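Local coordinates for protein beta-galactosidase (Marinomonas sp. ef1, PDB 6Y2K) that probably hydrolyses terminal beta-galactosides such as lactose, as a cold-active hexameric beta-galactosidase of glycoside hydrolase family 42, at residues M313-H325 and F359-P371. Sequence-based numbering, arbitrary orientation.
Sequences MEQQPGPVNWAPH and FGQEQMHAGLLRP. With GOL (glycerol), chain D.
Val320 lies over one face of the His365 imidazole, where the loops that follow the seventh and eighth strands of a TIM barrel meet at its catalytic end. The CH-pi contact brings Val320 CG1 3.8 Å from the ring centroid. The His365 ring, swung anti to the backbone N (chi1 -167°), lies beside Val320 and points the same way; its ND1 donates in the ring plane to a lone pair of Ala366 O, which fixes the ring's rotation. The tight part lies along 317-319, against Ala366 to Leu368: Ala366 N donates almost straight (169°) to Pro319 O at 2.9 Å, Gly318 CA and Pro319 CD each pack 3.7 Å from Ala366 CB, and Pro317 CG rests on Ala366 O. Towards partly exposed Asn321 the loops are bridged more than packed. Asn321 OD1, at the edge of the His365 ring, is buried without a polar partner, whereas Asn321 ND2 donates to a water that in turn donates to Glu362 OE1. A glycerol, probably from the crystallisation liquor, occupies the pocket that Arg103 and Glu142 complete, consistent with a sugar-binding site. Were His365 replaced by an alanine, Ala366 O would probably lose its in-plane donor, Val320 CG1 the ring face and the glycerol one grip. Glycerol O1 lies in the planes of two rings at once, 2.8 Å from His365 NE2 and 2.8 Å from Trp322 NE1, while O2 donates to Glu362 OE1 at 2.6 Å.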
# COMPACT_ATOMS: atom_id res chain seq x y z
N MET A 313 16.74 15.80 -39.15
CA MET A 313 16.10 15.50 -40.44
C MET A 313 14.62 15.21 -40.29
O MET A 313 13.85 15.51 -41.20
CB MET A 313 16.78 14.30 -41.11
CG MET A 313 16.37 14.08 -42.56
SD MET A 313 16.92 15.43 -43.62
CE MET A 313 18.63 14.99 -43.81
N GLU A 314 14.22 14.61 -39.16
CA GLU A 314 12.81 14.26 -38.91
C GLU A 314 12.42 14.64 -37.48
O GLU A 314 12.93 14.06 -36.51
CB GLU A 314 12.57 12.76 -39.12
CG GLU A 314 12.93 12.22 -40.51
CD GLU A 314 12.71 10.72 -40.65
OE1 GLU A 314 12.07 10.13 -39.77
OE2 GLU A 314 13.17 10.13 -41.66
N GLN A 315 11.53 15.63 -37.35
CA GLN A 315 11.03 16.07 -36.04
C GLN A 315 9.55 15.72 -35.91
O GLN A 315 8.74 16.05 -36.79
CB GLN A 315 11.20 17.59 -35.89
CG GLN A 315 10.79 18.14 -34.52
CD GLN A 315 11.62 17.57 -33.39
OE1 GLN A 315 12.84 17.77 -33.34
NE2 GLN A 315 10.97 16.86 -32.46
N GLN A 316 9.20 15.08 -34.79
CA GLN A 316 7.80 14.76 -34.50
C GLN A 316 6.94 16.02 -34.54
O GLN A 316 7.29 16.99 -33.88
CB GLN A 316 7.67 14.11 -33.11
CG GLN A 316 6.25 13.64 -32.80
CD GLN A 316 6.14 12.68 -31.62
OE1 GLN A 316 7.14 12.32 -30.97
NE2 GLN A 316 4.91 12.26 -31.33
N PRO A 317 5.83 16.01 -35.31
CA PRO A 317 4.91 17.15 -35.40
C PRO A 317 3.54 16.94 -34.74
O PRO A 317 2.72 17.86 -34.70
CB PRO A 317 4.71 17.26 -36.92
CG PRO A 317 4.63 15.83 -37.34
CD PRO A 317 5.59 15.07 -36.42
N GLY A 318 3.29 15.72 -34.26
CA GLY A 318 1.98 15.30 -33.81
C GLY A 318 2.08 13.83 -33.43
O GLY A 318 3.19 13.30 -33.33
N PRO A 319 0.93 13.16 -33.22
CA PRO A 319 1.01 11.74 -32.85
C PRO A 319 1.63 10.89 -33.96
O PRO A 319 1.38 11.16 -35.15
CB PRO A 319 -0.46 11.35 -32.62
CG PRO A 319 -1.25 12.34 -33.39
CD PRO A 319 -0.46 13.62 -33.36
N VAL A 320 2.43 9.90 -33.57
CA VAL A 320 3.02 8.93 -34.51
C VAL A 320 2.23 7.60 -34.49
O VAL A 320 1.24 7.48 -33.77
CB VAL A 320 4.54 8.73 -34.26
CG1 VAL A 320 5.28 10.07 -34.34
CG2 VAL A 320 4.82 8.04 -32.93
N ASN A 321 2.66 6.62 -35.28
CA ASN A 321 1.94 5.34 -35.46
C ASN A 321 2.60 4.14 -34.77
O ASN A 321 1.93 3.13 -34.55
CB ASN A 321 1.86 4.98 -36.94
CG ASN A 321 3.24 4.83 -37.57
OD1 ASN A 321 3.95 5.83 -37.73
ND2 ASN A 321 3.65 3.59 -37.89
N TRP A 322 3.89 4.23 -34.46
CA TRP A 322 4.73 3.04 -34.27
C TRP A 322 5.00 2.61 -32.82
O TRP A 322 5.43 1.49 -32.60
CB TRP A 322 6.05 3.14 -35.06
CG TRP A 322 6.82 4.42 -34.88
CD1 TRP A 322 6.87 5.47 -35.76
CD2 TRP A 322 7.66 4.78 -33.79
NE1 TRP A 322 7.68 6.46 -35.27
CE2 TRP A 322 8.19 6.06 -34.07
CE3 TRP A 322 8.03 4.14 -32.59
CZ2 TRP A 322 9.05 6.72 -33.19
CZ3 TRP A 322 8.90 4.81 -31.72
CH2 TRP A 322 9.39 6.08 -32.03
N ALA A 323 4.75 3.49 -31.85
CA ALA A 323 4.95 3.11 -30.44
C ALA A 323 3.72 2.35 -29.94
O ALA A 323 2.66 2.43 -30.56
CB ALA A 323 5.20 4.34 -29.60
N PRO A 324 3.86 1.59 -28.83
CA PRO A 324 2.67 0.91 -28.29
C PRO A 324 1.51 1.88 -28.01
O PRO A 324 0.34 1.56 -28.29
CB PRO A 324 3.18 0.25 -27.00
CG PRO A 324 4.65 0.05 -27.23
CD PRO A 324 5.09 1.18 -28.13
N HIS A 325 1.82 3.06 -27.49
CA HIS A 325 0.82 4.11 -27.30
C HIS A 325 1.33 5.39 -27.93
O HIS A 325 2.53 5.67 -27.89
CB HIS A 325 0.51 4.29 -25.81
CG HIS A 325 0.43 3.00 -25.06
ND1 HIS A 325 1.49 2.49 -24.35
CD2 HIS A 325 -0.57 2.09 -24.96
CE1 HIS A 325 1.15 1.32 -23.83
NE2 HIS A 325 -0.10 1.05 -24.19
N PHE A 359 -2.86 6.36 -46.75
CA PHE A 359 -2.61 4.95 -47.06
C PHE A 359 -1.31 4.46 -46.41
O PHE A 359 -0.47 5.27 -45.99
CB PHE A 359 -2.55 4.71 -48.58
CG PHE A 359 -1.66 5.67 -49.32
CD1 PHE A 359 -0.28 5.52 -49.31
CD2 PHE A 359 -2.21 6.77 -49.98
CE1 PHE A 359 0.54 6.43 -49.96
CE2 PHE A 359 -1.39 7.68 -50.64
CZ PHE A 359 -0.02 7.50 -50.63
N GLY A 360 -1.15 3.14 -46.37
CA GLY A 360 0.09 2.50 -45.92
C GLY A 360 0.26 2.39 -44.42
O GLY A 360 -0.64 2.77 -43.64
N GLN A 361 1.42 1.88 -44.01
CA GLN A 361 1.74 1.55 -42.61
C GLN A 361 1.64 2.76 -41.66
O GLN A 361 1.28 2.61 -40.48
CB GLN A 361 3.17 0.96 -42.50
CG GLN A 361 3.35 -0.47 -42.99
CD GLN A 361 3.63 -0.63 -44.49
OE1 GLN A 361 3.18 0.19 -45.31
NE2 GLN A 361 4.35 -1.69 -44.86
N GLU A 362 1.98 3.94 -42.17
CA GLU A 362 2.06 5.17 -41.39
C GLU A 362 0.88 6.12 -41.64
O GLU A 362 1.00 7.32 -41.40
CB GLU A 362 3.40 5.87 -41.67
CG GLU A 362 4.59 5.07 -41.15
CD GLU A 362 5.94 5.70 -41.44
OE1 GLU A 362 6.94 5.20 -40.87
OE2 GLU A 362 6.01 6.67 -42.23
N GLN A 363 -0.27 5.59 -42.06
CA GLN A 363 -1.44 6.44 -42.26
C GLN A 363 -1.91 7.20 -40.99
O GLN A 363 -2.55 8.25 -41.10
CB GLN A 363 -2.60 5.67 -42.93
CG GLN A 363 -3.25 4.57 -42.09
CD GLN A 363 -4.17 3.67 -42.90
OE1 GLN A 363 -5.39 3.68 -42.69
NE2 GLN A 363 -3.59 2.90 -43.83
N MET A 364 -1.57 6.69 -39.80
CA MET A 364 -1.85 7.40 -38.53
C MET A 364 -0.70 8.30 -38.03
O MET A 364 -0.82 8.87 -36.94
CB MET A 364 -2.23 6.40 -37.43
CG MET A 364 -3.43 5.52 -37.76
SD MET A 364 -4.93 6.46 -38.12
CE MET A 364 -5.35 7.09 -36.51
N HIS A 365 0.36 8.46 -38.81
CA HIS A 365 1.48 9.34 -38.44
C HIS A 365 1.15 10.77 -38.90
O HIS A 365 1.00 11.01 -40.09
CB HIS A 365 2.79 8.87 -39.09
CG HIS A 365 4.02 9.52 -38.55
ND1 HIS A 365 4.20 10.89 -38.53
CD2 HIS A 365 5.16 8.99 -38.04
CE1 HIS A 365 5.39 11.17 -38.01
NE2 HIS A 365 5.99 10.03 -37.72
N ALA A 366 1.08 11.69 -37.95
CA ALA A 366 0.72 13.08 -38.23
C ALA A 366 1.75 13.81 -39.10
O ALA A 366 2.89 13.37 -39.27
CB ALA A 366 0.52 13.85 -36.94
N GLY A 367 1.31 14.92 -39.68
CA GLY A 367 2.18 15.83 -40.40
C GLY A 367 1.83 17.26 -40.07
O GLY A 367 1.02 17.51 -39.18
N LEU A 368 2.44 18.20 -40.80
CA LEU A 368 2.06 19.62 -40.67
C LEU A 368 0.63 19.84 -41.16
O LEU A 368 -0.04 20.72 -40.65
CB LEU A 368 2.99 20.56 -41.44
CG LEU A 368 4.50 20.58 -41.17
CD1 LEU A 368 5.09 21.96 -41.51
CD2 LEU A 368 4.87 20.20 -39.75
N LEU A 369 0.21 19.05 -42.15
CA LEU A 369 -1.17 19.02 -42.63
C LEU A 369 -1.84 17.69 -42.32
O LEU A 369 -1.16 16.66 -42.23
CB LEU A 369 -1.22 19.22 -44.15
CG LEU A 369 -0.47 20.42 -44.75
CD1 LEU A 369 -0.77 20.51 -46.24
CD2 LEU A 369 -0.83 21.71 -44.05
N ARG A 370 -3.17 17.72 -42.22
CA ARG A 370 -3.99 16.51 -42.12
C ARG A 370 -4.11 15.86 -43.51
O ARG A 370 -3.75 16.48 -44.52
CB ARG A 370 -5.39 16.86 -41.62
CG ARG A 370 -5.44 17.59 -40.29
CD ARG A 370 -6.85 17.61 -39.74
NE ARG A 370 -7.86 18.12 -40.68
CZ ARG A 370 -8.77 19.08 -40.44
NH1 ARG A 370 -8.81 19.73 -39.28
NH2 ARG A 370 -9.65 19.38 -41.38
N PRO A 371 -4.65 14.62 -43.58
CA PRO A 371 -4.79 13.98 -44.90
C PRO A 371 -5.63 14.78 -45.92
O PRO A 371 -5.44 14.61 -47.13
CB PRO A 371 -5.42 12.63 -44.57
CG PRO A 371 -5.01 12.35 -43.17
CD PRO A 371 -5.04 13.69 -42.50
C1 GOL D . 8.43 7.93 -38.72
O1 GOL D . 8.17 8.29 -37.34
C2 GOL D . 9.24 6.63 -38.92
O2 GOL D . 9.23 6.32 -40.33
C3 GOL D . 10.66 6.77 -38.36
O3 GOL D . 11.37 5.52 -38.22
O HOH W 1 0.75 18.56 -36.51
O HOH W 2 6.41 3.22 -39.06